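Local coordinates for protein AAR187Cp (Eremothecium gossypii, PDB 3ZIL) that probably regulates sister-chromatid cohesion by acting on the cohesin complex, this chain being its helical Wap1 domain, at residues S107-E119 with V165-R178. Numbering follows the deposited sequence.
Sequences SLENFILPLATDE and VYGAVPALARLISR
Helix 108-116 and helix 168-178 run nearly parallel, 19° between their directions and their axes 10.5 Å apart at closest approach, and the type II turn from Val165 to Ala168 folds over the start of the first helix, bringing Val165 against Leu108 and Glu109. Val165 sets its two methyls on neighbouring residues of that first turn: its CG1, anti to the backbone N (chi1 -180°), packs 3.7 Å from Glu109 CA, while CG2 meets Leu108 CB. Farther along, Leu113 forks into the second segment. Its CD2 lies 3.7 Å from Tyr166 O, and its CD1 rests on Ala171 CB. Thr117, just past the helix, sets its CG2 methyl against Ala171 and Leu172 CD2, while OG1 hydrogen-bonds back to Leu113 O. A side-on salt bridge closes the far end: Arg178 NE gives a nearly straight bond (167°) to the syn lone pair of Glu119 OE2 at 2.7 Å, and NH2 reaches OE1 less directly at 3.2 Å. Alongside it, Leu175 and Glu119 slide past each other in opposite directions, with Leu175 CD1 3.6 Å from Glu119 CD. Within this all-helical Wap1 domain, the pair bridges two neighbourhoods: helices 81-93 and 147-158 pack against helix 108-116, whereas helix 201-215 covers another side of helix 168-178 through Val169 and Pro170.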
ATOM      1  N   SER A 107       3.610  18.363   8.597  1.00 21.51           N
ATOM      2  CA  SER A 107       3.815  18.362   7.137  1.00 21.46           C
ATOM      3  C   SER A 107       3.987  16.937   6.642  1.00 18.61           C
ATOM      4  O   SER A 107       4.830  16.223   7.154  1.00 22.70           O
ATOM      5  CB  SER A 107       5.061  19.157   6.725  1.00 23.88           C
ATOM      6  OG  SER A 107       5.383  18.828   5.382  1.00 26.69           O
ATOM      7  N   LEU A 108       3.179  16.522   5.682  1.00 19.09           N
ATOM      8  CA  LEU A 108       3.288  15.187   5.110  1.00 20.25           C
ATOM      9  C   LEU A 108       4.657  15.015   4.481  1.00 20.30           C
ATOM     10  O   LEU A 108       5.428  14.127   4.809  1.00 19.17           O
ATOM     11  CB  LEU A 108       2.163  14.947   4.098  1.00 18.86           C
ATOM     12  CG  LEU A 108       0.830  14.578   4.807  1.00 23.49           C
ATOM     13  CD1 LEU A 108      -0.344  14.452   3.860  1.00 22.74           C
ATOM     14  CD2 LEU A 108       0.948  13.265   5.583  1.00 25.31           C
ATOM     15  N   GLU A 109       4.978  15.902   3.567  1.00 19.55           N
ATOM     16  CA  GLU A 109       6.233  15.796   2.887  1.00 21.92           C
ATOM     17  C   GLU A 109       7.481  16.008   3.785  1.00 22.36           C
ATOM     18  O   GLU A 109       8.514  15.308   3.647  1.00 21.41           O
ATOM     19  CB  GLU A 109       6.215  16.753   1.664  1.00 24.23           C
ATOM     20  CG  GLU A 109       7.548  16.791   1.004  1.00 26.54           C
ATOM     21  CD  GLU A 109       7.597  17.691  -0.210  1.00 27.40           C
ATOM     22  OE1 GLU A 109       6.545  18.182  -0.684  1.00 25.67           O
ATOM     23  OE2 GLU A 109       8.732  17.896  -0.668  1.00 31.17           O
ATOM     24  N   ASN A 110       7.430  16.954   4.718  1.00 24.55           N
ATOM     25  CA  ASN A 110       8.702  17.210   5.515  1.00 21.79           C
ATOM     26  C   ASN A 110       8.762  16.613   6.950  1.00 22.15           C
ATOM     27  O   ASN A 110       9.764  16.799   7.648  1.00 21.44           O
ATOM     28  CB  ASN A 110       8.956  18.724   5.544  1.00 21.60           C
ATOM     29  CG  ASN A 110       8.897  19.316   4.134  1.00 25.10           C
ATOM     30  OD1 ASN A 110       9.653  18.930   3.299  1.00 26.78           O
ATOM     31  ND2 ASN A 110       7.935  20.148   3.857  1.00 27.17           N
ATOM     32  N   PHE A 111       7.691  15.972   7.445  1.00 19.03           N
ATOM     33  CA  PHE A 111       7.732  15.486   8.855  1.00 17.70           C
ATOM     34  C   PHE A 111       7.247  14.037   8.838  1.00 18.69           C
ATOM     35  O   PHE A 111       7.966  13.136   9.177  1.00 18.92           O
ATOM     36  CB  PHE A 111       6.764  16.345   9.737  1.00 19.71           C
ATOM     37  CG  PHE A 111       6.628  15.887  11.177  1.00 19.67           C
ATOM     38  CD1 PHE A 111       7.753  15.734  11.991  1.00 21.15           C
ATOM     39  CD2 PHE A 111       5.361  15.712  11.742  1.00 21.12           C
ATOM     40  CE1 PHE A 111       7.624  15.323  13.301  1.00 21.17           C
ATOM     41  CE2 PHE A 111       5.203  15.296  13.066  1.00 21.58           C
ATOM     42  CZ  PHE A 111       6.356  15.113  13.856  1.00 21.49           C
ATOM     43  N   ILE A 112       6.003  13.854   8.428  1.00 20.22           N
ATOM     44  CA  ILE A 112       5.369  12.549   8.513  1.00 19.78           C
ATOM     45  C   ILE A 112       6.100  11.545   7.596  1.00 20.20           C
ATOM     46  O   ILE A 112       6.420  10.465   8.053  1.00 19.50           O
ATOM     47  CB  ILE A 112       3.879  12.633   8.145  1.00 19.36           C
ATOM     48  CG1 ILE A 112       3.072  13.329   9.257  1.00 20.04           C
ATOM     49  CG2 ILE A 112       3.269  11.268   7.824  1.00 18.15           C
ATOM     50  CD1 ILE A 112       2.939  12.575  10.601  1.00 24.67           C
ATOM     51  N   LEU A 113       6.301  11.875   6.311  1.00 20.48           N
ATOM     52  CA  LEU A 113       6.939  10.918   5.356  1.00 21.98           C
ATOM     53  C   LEU A 113       8.338  10.540   5.830  1.00 21.55           C
ATOM     54  O   LEU A 113       8.654   9.365   5.935  1.00 20.04           O
ATOM     55  CB  LEU A 113       6.938  11.452   3.881  1.00 23.77           C
ATOM     56  CG  LEU A 113       7.879  10.807   2.829  1.00 23.64           C
ATOM     57  CD1 LEU A 113       7.653   9.291   2.714  1.00 24.82           C
ATOM     58  CD2 LEU A 113       7.792  11.466   1.442  1.00 21.92           C
ATOM     59  N   PRO A 114       9.159  11.539   6.225  1.00 21.03           N
ATOM     60  CA  PRO A 114      10.463  11.155   6.797  1.00 21.05           C
ATOM     61  C   PRO A 114      10.383  10.255   7.972  1.00 19.25           C
ATOM     62  O   PRO A 114      11.164   9.268   8.063  1.00 19.33           O
ATOM     63  CB  PRO A 114      11.065  12.515   7.243  1.00 22.57           C
ATOM     64  CG  PRO A 114      10.588  13.429   6.206  1.00 24.49           C
ATOM     65  CD  PRO A 114       9.119  12.995   5.981  1.00 23.61           C
ATOM     66  N   LEU A 115       9.538  10.585   8.945  1.00 16.33           N
ATOM     67  CA  LEU A 115       9.403   9.696  10.063  1.00 15.67           C
ATOM     68  C   LEU A 115       8.914   8.310   9.604  1.00 15.78           C
ATOM     69  O   LEU A 115       9.430   7.248  10.077  1.00 20.19           O
ATOM     70  CB  LEU A 115       8.390  10.232  11.041  1.00 16.88           C
ATOM     71  CG  LEU A 115       8.717  11.433  11.936  1.00 16.93           C
ATOM     72  CD1 LEU A 115       7.442  11.717  12.759  1.00 15.56           C
ATOM     73  CD2 LEU A 115       9.933  11.009  12.704  1.00 14.24           C
ATOM     74  N   ALA A 116       7.920   8.283   8.734  1.00 14.91           N
ATOM     75  CA  ALA A 116       7.354   6.945   8.274  1.00 17.93           C
ATOM     76  C   ALA A 116       8.352   5.943   7.682  1.00 19.34           C
ATOM     77  O   ALA A 116       8.091   4.702   7.689  1.00 21.93           O
ATOM     78  CB  ALA A 116       6.230   7.146   7.287  1.00 15.23           C
ATOM     79  N   THR A 117       9.432   6.486   7.105  1.00 19.76           N
ATOM     80  CA  THR A 117      10.428   5.757   6.312  1.00 21.44           C
ATOM     81  C   THR A 117      11.818   5.672   6.965  1.00 21.91           C
ATOM     82  O   THR A 117      12.768   5.249   6.336  1.00 23.50           O
ATOM     83  CB  THR A 117      10.523   6.335   4.876  1.00 23.65           C
ATOM     84  OG1 THR A 117      10.735   7.730   4.929  1.00 25.43           O
ATOM     85  CG2 THR A 117       9.215   6.097   4.105  1.00 21.86           C
ATOM     86  N   ASP A 118      11.923   6.020   8.254  1.00 22.01           N
ATOM     87  CA  ASP A 118      13.170   5.880   8.953  1.00 22.93           C
ATOM     88  C   ASP A 118      13.002   4.921  10.167  1.00 23.81           C
ATOM     89  O   ASP A 118      12.492   5.335  11.227  1.00 23.74           O
ATOM     90  CB  ASP A 118      13.621   7.269   9.395  1.00 22.80           C
ATOM     91  CG  ASP A 118      14.939   7.242  10.135  1.00 25.14           C
ATOM     92  OD1 ASP A 118      15.629   6.166  10.270  1.00 29.83           O
ATOM     93  OD2 ASP A 118      15.227   8.275  10.688  1.00 24.54           O
ATOM     94  N   GLU A 119      13.519   3.700  10.036  1.00 25.34           N
ATOM     95  CA  GLU A 119      13.384   2.657  11.064  1.00 25.50           C
ATOM     96  C   GLU A 119      14.289   2.854  12.304  1.00 28.35           C
ATOM     97  O   GLU A 119      14.173   2.138  13.283  1.00 30.25           O
ATOM     98  CB  GLU A 119      13.587   1.211  10.513  1.00 25.00           C
ATOM     99  CG  GLU A 119      12.910   0.786   9.184  1.00 25.09           C
ATOM    100  CD  GLU A 119      13.707   1.219   7.915  1.00 23.08           C
ATOM    101  OE1 GLU A 119      14.082   2.376   7.803  1.00 24.04           O
ATOM    102  OE2 GLU A 119      13.891   0.449   6.967  1.00 25.61           O
ATOM    103  N   VAL A 165       1.710  12.862  -1.970  1.00 24.45           N
ATOM    104  CA  VAL A 165       2.878  13.466  -1.272  1.00 23.29           C
ATOM    105  C   VAL A 165       4.130  13.238  -2.154  1.00 23.29           C
ATOM    106  O   VAL A 165       4.436  12.116  -2.573  1.00 21.81           O
ATOM    107  CB  VAL A 165       3.059  12.843   0.159  1.00 24.01           C
ATOM    108  CG1 VAL A 165       4.235  13.461   0.870  1.00 22.47           C
ATOM    109  CG2 VAL A 165       1.777  13.041   0.970  1.00 24.65           C
ATOM    110  N   TYR A 166       4.849  14.300  -2.452  1.00 23.00           N
ATOM    111  CA  TYR A 166       5.980  14.229  -3.338  1.00 23.53           C
ATOM    112  C   TYR A 166       7.070  13.307  -2.741  1.00 23.53           C
ATOM    113  O   TYR A 166       7.498  13.529  -1.581  1.00 19.92           O
ATOM    114  CB  TYR A 166       6.557  15.598  -3.516  1.00 25.80           C
ATOM    115  CG  TYR A 166       7.827  15.552  -4.332  1.00 29.68           C
ATOM    116  CD1 TYR A 166       7.778  15.347  -5.718  1.00 35.82           C
ATOM    117  CD2 TYR A 166       9.083  15.695  -3.714  1.00 33.59           C
ATOM    118  CE1 TYR A 166       8.958  15.292  -6.480  1.00 36.54           C
ATOM    119  CE2 TYR A 166      10.271  15.631  -4.452  1.00 36.72           C
ATOM    120  CZ  TYR A 166      10.201  15.429  -5.833  1.00 44.99           C
ATOM    121  OH  TYR A 166      11.377  15.384  -6.569  1.00 46.19           O
ATOM    122  N   GLY A 167       7.459  12.272  -3.487  1.00 19.05           N
ATOM    123  CA  GLY A 167       8.593  11.410  -3.084  1.00 19.41           C
ATOM    124  C   GLY A 167       8.121  10.205  -2.242  1.00 18.85           C
ATOM    125  O   GLY A 167       8.922   9.313  -1.949  1.00 21.12           O
ATOM    126  N   ALA A 168       6.814  10.147  -1.952  1.00 16.78           N
ATOM    127  CA  ALA A 168       6.176   9.092  -1.063  1.00 18.65           C
ATOM    128  C   ALA A 168       6.229   7.713  -1.671  1.00 15.75           C
ATOM    129  O   ALA A 168       6.554   6.689  -1.020  1.00 15.45           O
ATOM    130  CB  ALA A 168       4.715   9.468  -0.770  1.00 15.54           C
ATOM    131  N   VAL A 169       5.885   7.651  -2.949  1.00 15.47           N
ATOM    132  CA  VAL A 169       5.734   6.298  -3.570  1.00 15.57           C
ATOM    133  C   VAL A 169       7.125   5.523  -3.644  1.00 16.15           C
ATOM    134  O   VAL A 169       7.250   4.377  -3.187  1.00 16.46           O
ATOM    135  CB  VAL A 169       5.001   6.432  -4.911  1.00 16.96           C
ATOM    136  CG1 VAL A 169       5.059   5.130  -5.748  1.00 17.71           C
ATOM    137  CG2 VAL A 169       3.547   6.875  -4.690  1.00 17.11           C
ATOM    138  N   PRO A 170       8.182   6.174  -4.127  1.00 16.06           N
ATOM    139  CA  PRO A 170       9.441   5.418  -4.084  1.00 16.29           C
ATOM    140  C   PRO A 170       9.973   5.250  -2.659  1.00 17.63           C
ATOM    141  O   PRO A 170      10.627   4.246  -2.411  1.00 20.90           O
ATOM    142  CB  PRO A 170      10.457   6.305  -4.866  1.00 16.36           C
ATOM    143  CG  PRO A 170       9.742   7.531  -5.326  1.00 17.45           C
ATOM    144  CD  PRO A 170       8.283   7.455  -4.870  1.00 16.59           C
ATOM    145  N   ALA A 171       9.765   6.219  -1.745  1.00 17.91           N
ATOM    146  CA  ALA A 171      10.350   6.092  -0.418  1.00 18.98           C
ATOM    147  C   ALA A 171       9.637   4.935   0.324  1.00 18.67           C
ATOM    148  O   ALA A 171      10.263   4.160   1.049  1.00 15.83           O
ATOM    149  CB  ALA A 171      10.266   7.388   0.394  1.00 15.96           C
ATOM    150  N   LEU A 172       8.342   4.780   0.097  1.00 20.87           N
ATOM    151  CA  LEU A 172       7.648   3.662   0.767  1.00 17.59           C
ATOM    152  C   LEU A 172       8.080   2.281   0.232  1.00 18.47           C
ATOM    153  O   LEU A 172       8.112   1.263   0.980  1.00 14.49           O
ATOM    154  CB  LEU A 172       6.180   3.841   0.691  1.00 18.27           C
ATOM    155  CG  LEU A 172       5.613   4.958   1.579  1.00 18.45           C
ATOM    156  CD1 LEU A 172       4.247   5.373   1.051  1.00 17.31           C
ATOM    157  CD2 LEU A 172       5.560   4.561   3.105  1.00 16.82           C
ATOM    158  N   ALA A 173       8.323   2.241  -1.086  1.00 18.59           N
ATOM    159  CA  ALA A 173       8.745   1.024  -1.764  1.00 19.38           C
ATOM    160  C   ALA A 173      10.147   0.668  -1.164  1.00 17.13           C
ATOM    161  O   ALA A 173      10.374  -0.493  -0.732  1.00 19.20           O
ATOM    162  CB  ALA A 173       8.816   1.219  -3.279  1.00 16.78           C
ATOM    163  N   ARG A 174      11.034   1.663  -1.052  1.00 16.56           N
ATOM    164  CA  ARG A 174      12.358   1.413  -0.437  1.00 18.47           C
ATOM    165  C   ARG A 174      12.208   0.869   1.000  1.00 18.52           C
ATOM    166  O   ARG A 174      12.899  -0.060   1.366  1.00 16.60           O
ATOM    167  CB  ARG A 174      13.285   2.626  -0.450  1.00 18.21           C
ATOM    168  CG  ARG A 174      13.764   3.034  -1.848  1.00 19.98           C
ATOM    169  CD  ARG A 174      14.889   4.059  -1.731  1.00 23.04           C
ATOM    170  NE  ARG A 174      14.532   5.302  -0.966  1.00 25.85           N
ATOM    171  CZ  ARG A 174      13.919   6.393  -1.519  1.00 28.23           C
ATOM    172  NH1 ARG A 174      13.506   6.414  -2.779  1.00 23.79           N
ATOM    173  NH2 ARG A 174      13.652   7.467  -0.810  1.00 27.65           N
ATOM    174  N   LEU A 175      11.264   1.422   1.773  1.00 16.76           N
ATOM    175  CA  LEU A 175      10.990   0.964   3.155  1.00 17.66           C
ATOM    176  C   LEU A 175      10.546  -0.501   3.169  1.00 17.16           C
ATOM    177  O   LEU A 175      11.054  -1.300   3.932  1.00 17.55           O
ATOM    178  CB  LEU A 175       9.870   1.837   3.794  1.00 17.49           C
ATOM    179  CG  LEU A 175       9.395   1.407   5.211  1.00 17.66           C
ATOM    180  CD1 LEU A 175      10.454   1.642   6.336  1.00 17.06           C
ATOM    181  CD2 LEU A 175       8.062   2.077   5.595  1.00 17.96           C
ATOM    182  N   ILE A 176       9.629  -0.888   2.280  1.00 15.90           N
ATOM    183  CA  ILE A 176       9.234  -2.311   2.197  1.00 13.61           C
ATOM    184  C   ILE A 176      10.415  -3.203   1.874  1.00 14.96           C
ATOM    185  O   ILE A 176      10.535  -4.261   2.484  1.00 18.01           O
ATOM    186  CB  ILE A 176       8.088  -2.495   1.207  1.00 13.91           C
ATOM    187  CG1 ILE A 176       6.824  -1.695   1.732  1.00 14.00           C
ATOM    188  CG2 ILE A 176       7.769  -3.980   0.901  1.00 13.68           C
ATOM    189  CD1 ILE A 176       5.878  -1.313   0.593  1.00 14.68           C
ATOM    190  N   SER A 177      11.299  -2.790   0.955  1.00 14.54           N
ATOM    191  CA  SER A 177      12.370  -3.640   0.467  1.00 16.49           C
ATOM    192  C   SER A 177      13.442  -3.849   1.531  1.00 17.28           C
ATOM    193  O   SER A 177      14.228  -4.780   1.438  1.00 16.20           O
ATOM    194  CB  SER A 177      13.041  -3.061  -0.814  1.00 16.48           C
ATOM    195  OG  SER A 177      13.850  -1.973  -0.321  1.00 22.29           O
ATOM    196  N   ARG A 178      13.573  -2.920   2.475  1.00 18.82           N
ATOM    197  CA  ARG A 178      14.518  -3.089   3.571  1.00 17.29           C
ATOM    198  C   ARG A 178      13.976  -4.101   4.591  1.00 20.41           C
ATOM    199  O   ARG A 178      14.788  -4.657   5.391  1.00 21.07           O
ATOM    200  CB  ARG A 178      14.866  -1.763   4.271  1.00 15.88           C
ATOM    201  CG  ARG A 178      15.741  -0.817   3.433  1.00 16.48           C
ATOM    202  CD  ARG A 178      16.205   0.444   4.254  1.00 14.19           C
ATOM    203  NE  ARG A 178      15.088   1.291   4.740  1.00 13.63           N
ATOM    204  CZ  ARG A 178      14.537   2.312   4.092  1.00 15.68           C
ATOM    205  NH1 ARG A 178      14.888   2.588   2.822  1.00 14.75           N
ATOM    206  NH2 ARG A 178      13.537   3.076   4.715  1.00 15.45           N
TER